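Local coordinates for caspase recruitment domain-containing protein 19 (Homo sapiens, PDB 4FH0) that plays a role in inhibiting the effects of BCL10-induced NF-kappa-B activation and associates with BCL10 through its caspase recruitment domain, at residues Q35-Y40 with L44-A49; D65-L70 with Q79-A84; L24-V29 with R60-D65. The protein carries 2 engineered substitutions. One frame throughout, in Å; residues are numbered along the deposited sequence.

Contact 1 (Q35-Y40 with L44-A49); sequences QLNRYY and LTNKEA
The backbone join between Leu36 and Leu44 is a single hydrogen bond, Leu44 N to Leu36 O at 2.9 Å, and the CA atoms of Asn37 and Leu44 come closest across the two segments. Because the N-H meets that carbonyl from above its plane, the oxygen is not approached along a lone pair.

Asn37 carries the polar part. Its CG stands opposite the backbone N (chi1 167°), which swings the amide across to the turn leading into helix 46-52. There Asn37 ND2 donates twice: to Leu44 O at 2.9 Å, and to Asn46 OD1, also at 2.9 Å. The second bond is nearly straight, 171° at the hydrogen, and reaches OD1 in the carbonyl plane, on a lone pair. Both acceptors lie in or near the plane of the Asn37 amide, so the two bonds together fix its rotation, although the two amides are turned 51° against each other. Ala49 CB packs 4.1 Å from Asn37 ND2. An alanine here would remove both N-H groups and is likely to leave Leu44 O and Asn46 OD1 without these partners, setting the Asn46 side chain free to turn. The apolar part is smaller: CB of Leu36 lies 4.0 Å from Leu44 CD1.

Just beyond, Thr45 and Glu48 form a capping box. Glu48 N donates to Thr45 OG1 at 3.1 Å, and Thr45 N returns a bond to Glu48 OE1 at 3.0 Å, a reciprocal pair at the N-terminus of helix 46-52. The contact thus ties the C-terminal part of helix 26-37 to the beginning of helix 46-52 within the CARD. Helix 59-73 covers Leu44 and Glu48 through His69, while helix 75-88 meets Leu36 through Glu80.

Contact 2 (D65-L70 with Q79-A84); sequences DLMSHL and QEFYRA. Engineered in segment 65-70: Met67 (natural residue Leu).
Phe81 meets Met67 and Leu70 in a Met-aromatic and aliphatic cluster between two consecutive helices, 59-73 and 75-88, of the six-helix death-fold bundle of the CARD. All three residues are buried, and the contact centre lies about 4 Å from the centre of the chain, which places the cluster deep in the domain's hydrophobic core.

Along helix 75-88, Phe81 is the residue of segment 79-84 that touches segment 65-70. With CG opposite the backbone N (chi1 172°), the ring is carried out toward helix 59-73. Leu70 works on the near end of the ring: its CD1 methyl is 3.7 Å from Phe81 CD1 and equally close to CB and CG of the same phenylalanine. Both Leu70 and Met67 cross the phenylalanine side chain at about a right angle, and the methyl of each comes to the ring obliquely. Leu11 of helix 7-18 and Ile32 of helix 26-37 also touch Phe81, so side chains from three other helices converge on this residue.

Tyr82, following, faces another way and hydrogen-bonds through OH to Asp14 of helix 7-18.

The far end of the Phe81 ring is met by Met67, an engineered selenomethionine where the natural residue is leucine. Its chain bends at chi2 and chi3, bringing Met67 SE to 4.6 Å from the centroid of the Phe81 ring, 27° off the normal, while the CE methyl of Met67 stands 3.6 Å from Phe81 CE1.

Contact 3 (L24-V29 with R60-D65); sequences LSEQQV and RVRLCD
Arg62 and Glu26 make the ionic part of the contact, a bidentate salt bridge in which the guanidinium is used end-on. Arg62 NH2 donates to Glu26 OE1 at 2.8 Å and Arg62 NH1 to Glu26 OE2 at 3.0 Å, with angles of 170° and 166° at the hydrogens. Each oxygen accepts on its syn lone pair, and the carboxylate and guanidinium planes are only 21° apart, so the two groups meet edge to edge and nearly coplanar. The Glu26 chain folds at chi2, which helps carry its carboxylate across to the arginine.

Arg62 is buried, and its remaining polar contacts anchor it further: NE donates to Ala57 O and NH1 also to Phe52 O, both in the chain between the two segments. The positive charge would probably also ease the closeness of Glu26 OE2 to Asp30 OD1, two like charges.

In the six-helix death-fold bundle of the CARD this pairing joins the beginning of helix 26-37 to the N-terminal half of helix 59-73, and apolar contacts fill in beside it. Leu63 faces both partners with its two methyls: Leu63 CD2 lies 3.9 Å from Val29 CG2, and Leu63 CD1 lies 4.1 Å from Leu24 CD1. Leu59, a turn earlier on the same helix, also packs on Val29 and Glu26.

Capping bonds lie at the start of helix 26-37. Ser25 and Gln28 form a capping box: Gln28 N donates to Ser25 OG at 3.1 Å, and Ser25 N donates in return to Gln28 OE1 at 2.9 Å, in the carbonyl plane and on a lone pair.

How the contacts relate
From the N terminus, the chain first passes helix 7-18 and then opens contact 3 at residues 24-29. Before that loop closes at 60-65, contact 1 opens and shuts, joining 35-40 to 44-49 over only three intervening residues; contact 1 therefore nests within contact 3. Contact 2 follows in series, closing 65-70 with 79-84, and it shares Asp65 with contact 3. Helix 26-37 is anchored near both ends, by contact 3 at its beginning and contact 1 toward its C-terminal end, while helix 59-73 serves contacts 3 and 2. Contacts 1 and 2 also touch, for example through Gln35 and Ala84, whereas contacts 1 and 3 stay about 7 Å apart at their nearest atoms.

Contact 1 (Q35-Y40 with L44-A49)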
loop_
_atom_site.group_PDB
_atom_site.type_symbol
_atom_site.label_atom_id
_atom_site.label_comp_id
_atom_site.label_asym_id
_atom_site.label_seq_id
_atom_site.Cartn_x
_atom_site.Cartn_y
_atom_site.Cartn_z
ATOM N N GLN A 35 1.585 7.626 -5.827
ATOM C CA GLN A 35 2.843 7.047 -6.268
ATOM C C GLN A 35 2.611 5.819 -7.153
ATOM O O GLN A 35 3.319 5.608 -8.127
ATOM C CB GLN A 35 3.665 6.645 -5.050
ATOM C CG GLN A 35 5.087 6.370 -5.359
ATOM C CD GLN A 35 5.769 7.631 -5.826
ATOM O OE1 GLN A 35 5.565 8.714 -5.266
ATOM N NE2 GLN A 35 6.542 7.507 -6.857
ATOM N N LEU A 36 1.602 5.025 -6.801
ATOM C CA LEU A 36 1.285 3.817 -7.539
ATOM C C LEU A 36 0.439 4.088 -8.796
ATOM O O LEU A 36 0.221 3.180 -9.596
ATOM C CB LEU A 36 0.539 2.855 -6.638
ATOM C CG LEU A 36 1.304 2.338 -5.437
ATOM C CD1 LEU A 36 0.372 1.533 -4.514
ATOM C CD2 LEU A 36 2.502 1.504 -5.907
ATOM N N ASN A 37 -0.032 5.323 -8.969
ATOM C CA ASN A 37 -0.894 5.672 -10.096
ATOM C C ASN A 37 -0.228 6.540 -11.161
ATOM O O ASN A 37 -0.494 6.375 -12.350
ATOM C CB ASN A 37 -2.133 6.406 -9.562
ATOM C CG ASN A 37 -2.935 7.076 -10.655
ATOM O OD1 ASN A 37 -2.882 8.283 -10.807
ATOM N ND2 ASN A 37 -3.695 6.300 -11.408
ATOM N N ARG A 38 0.662 7.430 -10.740
ATOM C CA ARG A 38 1.109 8.508 -11.616
ATOM C C ARG A 38 2.349 8.237 -12.443
ATOM O O ARG A 38 2.678 9.052 -13.323
ATOM C CB ARG A 38 1.335 9.778 -10.803
ATOM C CG ARG A 38 0.077 10.402 -10.290
ATOM C CD ARG A 38 -0.695 11.104 -11.374
ATOM N NE ARG A 38 -0.006 12.318 -11.798
ATOM C CZ ARG A 38 -0.533 13.222 -12.621
ATOM N NH1 ARG A 38 -1.726 13.021 -13.157
ATOM N NH2 ARG A 38 0.133 14.316 -12.926
ATOM N N TYR A 39 3.045 7.212 -12.254
ATOM C CA TYR A 39 4.330 6.917 -12.817
ATOM C C TYR A 39 4.373 5.573 -13.587
ATOM O O TYR A 39 3.383 5.151 -14.146
ATOM C CB TYR A 39 5.389 7.084 -11.692
ATOM C CG TYR A 39 5.267 8.395 -10.977
ATOM C CD1 TYR A 39 5.567 9.572 -11.582
ATOM C CD2 TYR A 39 4.803 8.473 -9.739
ATOM C CE1 TYR A 39 5.421 10.754 -10.948
ATOM C CE2 TYR A 39 4.658 9.664 -9.104
ATOM C CZ TYR A 39 4.981 10.816 -9.728
ATOM O OH TYR A 39 4.795 11.998 -9.136
ATOM N N TYR A 40 5.600 5.009 -13.703
ATOM C CA TYR A 40 5.771 3.762 -14.438
ATOM C C TYR A 40 6.633 2.804 -13.615
ATOM O O TYR A 40 7.732 3.150 -13.217
ATOM C CB TYR A 40 6.428 4.002 -15.805
ATOM C CG TYR A 40 6.459 2.741 -16.638
ATOM C CD1 TYR A 40 5.363 2.371 -17.407
ATOM C CD2 TYR A 40 7.549 1.882 -16.604
ATOM C CE1 TYR A 40 5.351 1.195 -18.115
ATOM C CE2 TYR A 40 7.539 0.705 -17.322
ATOM C CZ TYR A 40 6.437 0.372 -18.077
ATOM O OH TYR A 40 6.434 -0.808 -18.798
ATOM N N LEU A 44 -1.842 1.175 -10.169
ATOM C CA LEU A 44 -3.261 1.477 -9.993
ATOM C C LEU A 44 -3.766 2.389 -11.084
ATOM O O LEU A 44 -3.185 3.445 -11.340
ATOM C CB LEU A 44 -3.500 2.148 -8.647
ATOM C CG LEU A 44 -3.120 1.363 -7.391
ATOM C CD1 LEU A 44 -3.364 2.244 -6.154
ATOM C CD2 LEU A 44 -3.884 0.055 -7.295
ATOM N N THR A 45 -4.859 1.983 -11.720
ATOM C CA THR A 45 -5.503 2.838 -12.695
ATOM C C THR A 45 -6.126 4.046 -11.998
ATOM O O THR A 45 -6.242 4.067 -10.776
ATOM C CB THR A 45 -6.631 2.083 -13.413
ATOM O OG1 THR A 45 -7.652 1.767 -12.466
ATOM C CG2 THR A 45 -6.109 0.813 -14.061
ATOM N N ASN A 46 -6.550 5.045 -12.764
ATOM C CA ASN A 46 -7.221 6.186 -12.169
ATOM C C ASN A 46 -8.472 5.775 -11.399
ATOM O O ASN A 46 -8.708 6.265 -10.310
ATOM C CB ASN A 46 -7.600 7.215 -13.238
ATOM C CG ASN A 46 -6.410 7.986 -13.755
ATOM O OD1 ASN A 46 -5.258 7.713 -13.404
ATOM N ND2 ASN A 46 -6.681 8.955 -14.604
ATOM N N LYS A 47 -9.268 4.864 -11.955
ATOM C CA LYS A 47 -10.473 4.434 -11.245
ATOM C C LYS A 47 -10.133 3.693 -9.950
ATOM O O LYS A 47 -10.780 3.894 -8.926
ATOM C CB LYS A 47 -11.391 3.593 -12.141
ATOM N N GLU A 48 -9.102 2.863 -9.989
ATOM C CA GLU A 48 -8.675 2.153 -8.776
ATOM C C GLU A 48 -8.149 3.128 -7.738
ATOM O O GLU A 48 -8.428 3.000 -6.538
ATOM C CB GLU A 48 -7.608 1.114 -9.095
ATOM C CG GLU A 48 -8.193 -0.083 -9.812
ATOM C CD GLU A 48 -7.170 -0.985 -10.439
ATOM O OE1 GLU A 48 -6.003 -0.572 -10.622
ATOM O OE2 GLU A 48 -7.558 -2.127 -10.775
ATOM N N ALA A 49 -7.349 4.094 -8.176
ATOM C CA ALA A 49 -6.862 5.100 -7.249
ATOM C C ALA A 49 -8.016 5.839 -6.567
ATOM O O ALA A 49 -7.950 6.123 -5.378
ATOM C CB ALA A 49 -5.956 6.088 -7.965
#

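Contact 2 (D65-L70 with Q79-A84)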
loop_
_atom_site.group_PDB
_atom_site.type_symbol
_atom_site.label_atom_id
_atom_site.label_comp_id
_atom_site.label_asym_id
_atom_site.label_seq_id
_atom_site.Cartn_x
_atom_site.Cartn_y
_atom_site.Cartn_z
ATOM N N ASP A 65 -8.209 -3.755 1.403
ATOM C CA ASP A 65 -8.540 -4.055 0.012
ATOM C C ASP A 65 -7.344 -3.779 -0.899
ATOM O O ASP A 65 -7.100 -4.516 -1.836
ATOM C CB ASP A 65 -9.775 -3.272 -0.451
ATOM C CG ASP A 65 -11.047 -3.775 0.171
ATOM O OD1 ASP A 65 -11.040 -4.863 0.780
ATOM O OD2 ASP A 65 -12.060 -3.058 0.045
ATOM N N LEU A 66 -6.578 -2.735 -0.605
ATOM C CA LEU A 66 -5.366 -2.454 -1.375
ATOM C C LEU A 66 -4.371 -3.596 -1.206
ATOM O O LEU A 66 -3.760 -4.046 -2.177
ATOM C CB LEU A 66 -4.754 -1.118 -0.950
ATOM C CG LEU A 66 -3.451 -0.768 -1.678
ATOM C CD1 LEU A 66 -3.622 -0.655 -3.162
ATOM C CD2 LEU A 66 -2.876 0.531 -1.105
HETATM N N MSE A 67 -4.196 -4.068 0.024
HETATM C CA MSE A 67 -3.278 -5.177 0.237
HETATM C C MSE A 67 -3.697 -6.406 -0.544
HETATM O O MSE A 67 -2.858 -7.059 -1.148
HETATM C CB MSE A 67 -3.170 -5.542 1.714
HETATM C CG MSE A 67 -2.693 -4.420 2.603
HETATM SE SE MSE A 67 -0.927 -3.710 2.100
HETATM C CE MSE A 67 -1.521 -2.035 1.337
ATOM N N SER A 68 -4.994 -6.715 -0.547
ATOM C CA SER A 68 -5.477 -7.859 -1.301
ATOM C C SER A 68 -5.219 -7.676 -2.784
ATOM O O SER A 68 -4.848 -8.614 -3.476
ATOM C CB SER A 68 -6.963 -8.063 -1.061
ATOM O OG SER A 68 -7.215 -8.371 0.291
ATOM N N HIS A 69 -5.461 -6.473 -3.279
ATOM C CA HIS A 69 -5.226 -6.162 -4.673
ATOM C C HIS A 69 -3.767 -6.382 -5.068
ATOM O O HIS A 69 -3.485 -7.009 -6.088
ATOM C CB HIS A 69 -5.653 -4.719 -4.919
ATOM C CG HIS A 69 -5.409 -4.244 -6.314
ATOM N ND1 HIS A 69 -6.429 -4.063 -7.217
ATOM C CD2 HIS A 69 -4.271 -3.895 -6.954
ATOM C CE1 HIS A 69 -5.926 -3.633 -8.361
ATOM N NE2 HIS A 69 -4.618 -3.537 -8.234
ATOM N N LEU A 70 -2.838 -5.887 -4.253
ATOM C CA LEU A 70 -1.420 -6.016 -4.563
ATOM C C LEU A 70 -0.973 -7.463 -4.477
ATOM O O LEU A 70 -0.206 -7.924 -5.321
ATOM C CB LEU A 70 -0.600 -5.152 -3.611
ATOM C CG LEU A 70 -0.827 -3.645 -3.697
ATOM C CD1 LEU A 70 -0.244 -2.973 -2.480
ATOM C CD2 LEU A 70 -0.223 -3.069 -4.969
ATOM N N GLN A 79 6.537 -4.993 -4.883
ATOM C CA GLN A 79 7.798 -4.255 -4.829
ATOM C C GLN A 79 7.570 -2.746 -4.918
ATOM O O GLN A 79 8.138 -1.975 -4.140
ATOM C CB GLN A 79 8.714 -4.718 -5.959
ATOM C CG GLN A 79 10.041 -3.987 -5.961
ATOM C CD GLN A 79 11.072 -4.593 -6.910
ATOM O OE1 GLN A 79 10.758 -5.408 -7.779
ATOM N NE2 GLN A 79 12.318 -4.198 -6.731
ATOM N N GLU A 80 6.718 -2.320 -5.847
ATOM C CA GLU A 80 6.434 -0.904 -5.994
ATOM C C GLU A 80 5.754 -0.355 -4.753
ATOM O O GLU A 80 6.008 0.777 -4.367
ATOM C CB GLU A 80 5.597 -0.646 -7.251
ATOM C CG GLU A 80 6.319 -0.994 -8.539
ATOM C CD GLU A 80 7.562 -0.140 -8.782
ATOM O OE1 GLU A 80 7.633 1.014 -8.305
ATOM O OE2 GLU A 80 8.474 -0.627 -9.468
ATOM N N PHE A 81 4.881 -1.141 -4.132
ATOM C CA PHE A 81 4.267 -0.702 -2.895
ATOM C C PHE A 81 5.333 -0.413 -1.837
ATOM O O PHE A 81 5.266 0.600 -1.150
ATOM C CB PHE A 81 3.262 -1.724 -2.365
ATOM C CG PHE A 81 2.761 -1.377 -1.011
ATOM C CD1 PHE A 81 1.788 -0.406 -0.841
ATOM C CD2 PHE A 81 3.281 -2.000 0.107
ATOM C CE1 PHE A 81 1.338 -0.072 0.440
ATOM C CE2 PHE A 81 2.866 -1.634 1.370
ATOM C CZ PHE A 81 1.884 -0.684 1.538
ATOM N N TYR A 82 6.310 -1.308 -1.674
ATOM C CA TYR A 82 7.345 -1.077 -0.669
ATOM C C TYR A 82 8.142 0.175 -0.968
ATOM O O TYR A 82 8.521 0.898 -0.052
ATOM C CB TYR A 82 8.257 -2.283 -0.497
ATOM C CG TYR A 82 7.624 -3.319 0.413
ATOM C CD1 TYR A 82 6.884 -4.371 -0.091
ATOM C CD2 TYR A 82 7.741 -3.219 1.784
ATOM C CE1 TYR A 82 6.289 -5.291 0.754
ATOM C CE2 TYR A 82 7.164 -4.150 2.633
ATOM C CZ TYR A 82 6.428 -5.174 2.124
ATOM O OH TYR A 82 5.809 -6.091 2.961
ATOM N N ARG A 83 8.404 0.447 -2.238
ATOM C CA ARG A 83 9.096 1.675 -2.571
ATOM C C ARG A 83 8.237 2.886 -2.207
ATOM O O ARG A 83 8.724 3.859 -1.629
ATOM C CB ARG A 83 9.488 1.720 -4.044
ATOM C CG ARG A 83 10.103 3.089 -4.395
ATOM C CD ARG A 83 10.906 3.035 -5.669
ATOM N NE ARG A 83 11.228 4.362 -6.208
ATOM C CZ ARG A 83 10.442 5.024 -7.053
ATOM N NH1 ARG A 83 9.287 4.494 -7.440
ATOM N NH2 ARG A 83 10.800 6.207 -7.518
ATOM N N ALA A 84 6.945 2.829 -2.503
ATOM C CA ALA A 84 6.046 3.932 -2.181
ATOM C C ALA A 84 5.955 4.155 -0.676
ATOM O O ALA A 84 5.865 5.292 -0.187
ATOM C CB ALA A 84 4.651 3.661 -2.773
#

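Contact 3 (L24-V29 with R60-D65)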
loop_
_atom_site.group_PDB
_atom_site.type_symbol
_atom_site.label_atom_id
_atom_site.label_comp_id
_atom_site.label_asym_id
_atom_site.label_seq_id
_atom_site.Cartn_x
_atom_site.Cartn_y
_atom_site.Cartn_z
ATOM N N LEU A 24 -0.876 3.927 9.400
ATOM C CA LEU A 24 -0.840 4.802 8.251
ATOM C C LEU A 24 -1.976 5.806 8.371
ATOM O O LEU A 24 -3.110 5.462 8.722
ATOM C CB LEU A 24 -0.980 4.007 6.956
ATOM C CG LEU A 24 0.266 3.246 6.532
ATOM C CD1 LEU A 24 -0.080 2.235 5.463
ATOM C CD2 LEU A 24 1.317 4.222 6.030
ATOM N N SER A 25 -1.663 7.058 8.087
ATOM C CA SER A 25 -2.675 8.101 8.038
ATOM C C SER A 25 -3.296 8.213 6.658
ATOM O O SER A 25 -2.738 7.734 5.672
ATOM C CB SER A 25 -2.074 9.444 8.395
ATOM O OG SER A 25 -1.214 9.868 7.363
ATOM N N GLU A 26 -4.421 8.917 6.586
ATOM C CA GLU A 26 -5.059 9.152 5.309
ATOM C C GLU A 26 -4.096 9.848 4.349
ATOM O O GLU A 26 -4.018 9.483 3.179
ATOM C CB GLU A 26 -6.334 9.971 5.483
ATOM C CG GLU A 26 -7.090 10.227 4.190
ATOM C CD GLU A 26 -7.804 8.996 3.688
ATOM O OE1 GLU A 26 -8.511 8.367 4.491
ATOM O OE2 GLU A 26 -7.653 8.640 2.494
ATOM N N GLN A 27 -3.383 10.864 4.832
ATOM C CA GLN A 27 -2.461 11.569 3.945
ATOM C C GLN A 27 -1.377 10.646 3.434
ATOM O O GLN A 27 -1.015 10.731 2.273
ATOM C CB GLN A 27 -1.846 12.790 4.628
ATOM C CG GLN A 27 -2.847 13.893 4.921
ATOM C CD GLN A 27 -3.336 14.629 3.657
ATOM O OE1 GLN A 27 -2.883 14.363 2.553
ATOM N NE2 GLN A 27 -4.254 15.578 3.839
ATOM N N GLN A 28 -0.834 9.776 4.282
ATOM C CA GLN A 28 0.202 8.858 3.796
ATOM C C GLN A 28 -0.358 7.907 2.753
ATOM O O GLN A 28 0.271 7.660 1.727
ATOM C CB GLN A 28 0.826 8.071 4.961
ATOM C CG GLN A 28 1.660 8.922 5.916
ATOM C CD GLN A 28 2.040 8.149 7.166
ATOM O OE1 GLN A 28 1.212 7.509 7.787
ATOM N NE2 GLN A 28 3.315 8.194 7.528
ATOM N N VAL A 29 -1.522 7.339 3.033
ATOM C CA VAL A 29 -2.125 6.411 2.100
ATOM C C VAL A 29 -2.417 7.117 0.771
ATOM O O VAL A 29 -2.211 6.563 -0.314
ATOM C CB VAL A 29 -3.395 5.771 2.696
ATOM C CG1 VAL A 29 -4.144 4.961 1.637
ATOM C CG2 VAL A 29 -2.996 4.917 3.911
ATOM N N ARG A 60 -9.130 1.772 7.029
ATOM C CA ARG A 60 -8.628 0.414 7.229
ATOM C C ARG A 60 -9.206 -0.549 6.174
ATOM O O ARG A 60 -8.497 -1.433 5.675
ATOM C CB ARG A 60 -8.913 -0.100 8.639
ATOM C CG ARG A 60 -8.420 -1.527 8.900
ATOM C CD ARG A 60 -8.208 -1.810 10.400
ATOM N NE ARG A 60 -7.535 -3.093 10.646
ATOM C CZ ARG A 60 -8.157 -4.268 10.680
ATOM N NH1 ARG A 60 -9.471 -4.335 10.485
ATOM N NH2 ARG A 60 -7.469 -5.384 10.899
ATOM N N VAL A 61 -10.486 -0.382 5.844
ATOM C CA VAL A 61 -11.124 -1.232 4.848
ATOM C C VAL A 61 -10.446 -1.018 3.493
ATOM O O VAL A 61 -10.109 -1.991 2.801
ATOM C CB VAL A 61 -12.642 -0.964 4.774
ATOM C CG1 VAL A 61 -13.262 -1.603 3.509
ATOM C CG2 VAL A 61 -13.306 -1.501 6.024
ATOM N N ARG A 62 -10.237 0.243 3.112
ATOM C CA ARG A 62 -9.553 0.550 1.865
ATOM C C ARG A 62 -8.139 -0.025 1.866
ATOM O O ARG A 62 -7.704 -0.575 0.859
ATOM C CB ARG A 62 -9.552 2.053 1.623
ATOM C CG ARG A 62 -10.904 2.568 1.199
ATOM C CD ARG A 62 -10.880 4.052 0.969
ATOM N NE ARG A 62 -10.963 4.840 2.191
ATOM C CZ ARG A 62 -10.149 5.832 2.541
ATOM N NH1 ARG A 62 -9.085 6.130 1.814
ATOM N NH2 ARG A 62 -10.402 6.515 3.658
ATOM N N LEU A 63 -7.433 0.066 2.985
ATOM C CA LEU A 63 -6.065 -0.469 3.033
ATOM C C LEU A 63 -6.051 -1.975 2.893
ATOM O O LEU A 63 -5.216 -2.523 2.196
ATOM C CB LEU A 63 -5.355 -0.090 4.324
ATOM C CG LEU A 63 -4.591 1.195 4.311
ATOM C CD1 LEU A 63 -4.088 1.421 5.728
ATOM C CD2 LEU A 63 -3.440 1.106 3.306
ATOM N N CYS A 64 -6.944 -2.656 3.602
ATOM C CA CYS A 64 -7.003 -4.099 3.491
ATOM C C CYS A 64 -7.318 -4.497 2.053
ATOM O O CYS A 64 -6.775 -5.474 1.543
ATOM C CB CYS A 64 -8.056 -4.670 4.434
ATOM S SG CYS A 64 -7.636 -4.586 6.201
ATOM N N ASP A 65 -8.209 -3.755 1.403
ATOM C CA ASP A 65 -8.540 -4.055 0.012
ATOM C C ASP A 65 -7.344 -3.779 -0.899
ATOM O O ASP A 65 -7.100 -4.516 -1.836
ATOM C CB ASP A 65 -9.775 -3.272 -0.451
ATOM C CG ASP A 65 -11.047 -3.775 0.171
ATOM O OD1 ASP A 65 -11.040 -4.863 0.780
ATOM O OD2 ASP A 65 -12.060 -3.058 0.045
#